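Bifunctional endomannanase/endoglucanase (Caldanaerobius polysaccharolyticus, PDB 3W0K) probably cleaves internal glycosidic bonds of beta-mannans and beta-glucans such as cellulose, as a bifunctional glycoside hydrolase of family 5. Local coordinates at residues Glu320-Asp323 against Leu324-Asn328. Numbering follows the deposited sequence.
Sequences ELLD and LLVEN
The flat peptide carbonyl of L321 takes the N-H of L325 on its oxygen, and that of L322 takes the N-H of V326. This is i to i+4 alpha-helical bonding in helix 319-327, the last helix on the outside of the (beta/alpha)8 TIM barrel. E320 O and D323 O likewise accept L324 N and E327 N, with D323 O and E327 N 2.8 Å apart. Side-chain carbons crowd the same oxygens: L325 CG sits 3.3 Å from L321 O, because chi1 of -67° sets CG anti to the carbonyl carbon and swings it back along the helix. L324 CG lies 3.4 Å from E320 O in the same way.

On the buried side, L321 CD1 comes alongside L325 CG at 4.5 Å, and both leucines press on I299. L321 also touches F274 of helix 267-284. Farther round, L322 CD1 meets V326 CG2 at 4.3 Å, while L322 leans on F36. The carboxylates of D323 and E327 have partners outside this stretch of helix: D323 OD1 makes a salt bridge with R319, and E327 OE2 with K282, which ties this helix to helix 267-284.

N328, the first residue to leave helical geometry, closes the C-terminal end. Its side chain is buried against L278 and K282. N328 ND2 donates to L324 O at 2.9 Å, the oxygen lying nearly in the plane of the carboxamide, 11° out of it, and this bond probably helps to fix the amide's rotation. L324 O has a second donor in the same residue, the backbone N of N328, at 3.2 Å.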
loop_
_atom_site.group_PDB
_atom_site.type_symbol
_atom_site.label_atom_id
_atom_site.label_comp_id
_atom_site.label_asym_id
_atom_site.label_seq_id
_atom_site.Cartn_x
_atom_site.Cartn_y
_atom_site.Cartn_z
ATOM N N GLU A 320 9.404 11.533 -17.637
ATOM C CA GLU A 320 8.141 12.259 -17.594
ATOM C C GLU A 320 7.353 11.892 -16.338
ATOM O O GLU A 320 6.839 12.769 -15.638
ATOM C CB GLU A 320 7.307 11.976 -18.846
ATOM C CG GLU A 320 5.997 12.749 -18.891
ATOM C CD GLU A 320 5.204 12.519 -20.167
ATOM O OE1 GLU A 320 5.300 11.421 -20.762
ATOM O OE2 GLU A 320 4.467 13.443 -20.568
ATOM N N LEU A 321 7.277 10.595 -16.046
ATOM C CA LEU A 321 6.561 10.126 -14.865
ATOM C C LEU A 321 7.274 10.566 -13.585
ATOM O O LEU A 321 6.632 11.032 -12.641
ATOM C CB LEU A 321 6.401 8.605 -14.899
ATOM C CG LEU A 321 5.613 7.971 -13.746
ATOM C CD1 LEU A 321 4.272 8.674 -13.549
ATOM C CD2 LEU A 321 5.418 6.491 -14.024
ATOM N N LEU A 322 8.596 10.418 -13.555
ATOM C CA LEU A 322 9.371 10.835 -12.389
ATOM C C LEU A 322 9.125 12.321 -12.115
ATOM O O LEU A 322 8.901 12.718 -10.971
ATOM C CB LEU A 322 10.868 10.581 -12.610
ATOM C CG LEU A 322 11.811 11.115 -11.524
ATOM C CD1 LEU A 322 11.497 10.484 -10.173
ATOM C CD2 LEU A 322 13.251 10.845 -11.918
ATOM N N ASP A 323 9.130 13.132 -13.173
ATOM C CA ASP A 323 8.894 14.566 -13.030
ATOM C C ASP A 323 7.511 14.848 -12.455
ATOM O O ASP A 323 7.353 15.744 -11.626
ATOM C CB ASP A 323 9.084 15.291 -14.368
ATOM C CG ASP A 323 10.551 15.441 -14.754
ATOM O OD1 ASP A 323 11.442 15.116 -13.938
ATOM O OD2 ASP A 323 10.814 15.893 -15.886
ATOM N N LEU A 324 6.515 14.075 -12.885
ATOM C CA LEU A 324 5.154 14.235 -12.377
ATOM C C LEU A 324 5.098 13.889 -10.890
ATOM O O LEU A 324 4.417 14.556 -10.116
ATOM C CB LEU A 324 4.180 13.346 -13.150
ATOM C CG LEU A 324 3.766 13.839 -14.536
ATOM C CD1 LEU A 324 2.906 12.790 -15.220
ATOM C CD2 LEU A 324 3.014 15.157 -14.402
ATOM N N LEU A 325 5.828 12.849 -10.495
ATOM C CA LEU A 325 5.859 12.434 -9.095
ATOM C C LEU A 325 6.488 13.516 -8.220
ATOM O O LEU A 325 6.032 13.770 -7.107
ATOM C CB LEU A 325 6.632 11.123 -8.938
ATOM C CG LEU A 325 5.997 9.886 -9.578
ATOM C CD1 LEU A 325 6.943 8.703 -9.450
ATOM C CD2 LEU A 325 4.662 9.569 -8.917
ATOM N N VAL A 326 7.519 14.171 -8.741
ATOM C CA VAL A 326 8.211 15.226 -8.005
ATOM C C VAL A 326 7.417 16.533 -7.978
ATOM O O VAL A 326 7.295 17.172 -6.932
ATOM C CB VAL A 326 9.618 15.487 -8.608
ATOM C CG1 VAL A 326 10.274 16.695 -7.947
ATOM C CG2 VAL A 326 10.491 14.256 -8.438
ATOM N N GLU A 327 6.861 16.906 -9.127
ATOM C CA GLU A 327 6.095 18.142 -9.269
ATOM C C GLU A 327 4.854 18.230 -8.385
ATOM O O GLU A 327 4.468 19.319 -7.955
ATOM C CB GLU A 327 5.720 18.344 -10.744
ATOM C CG GLU A 327 4.716 19.469 -11.035
ATOM C CD GLU A 327 5.216 20.862 -10.660
ATOM O OE1 GLU A 327 6.446 21.091 -10.630
ATOM O OE2 GLU A 327 4.363 21.741 -10.404
ATOM N N ASN A 328 4.245 17.086 -8.086
ATOM C CA ASN A 328 3.038 17.090 -7.274
ATOM C C ASN A 328 3.201 16.914 -5.769
ATOM O O ASN A 328 2.229 16.677 -5.049
ATOM C CB ASN A 328 2.007 16.141 -7.876
ATOM C CG ASN A 328 1.452 16.669 -9.182
ATOM O OD1 ASN A 328 0.596 17.555 -9.185
ATOM N ND2 ASN A 328 1.990 16.188 -10.298
#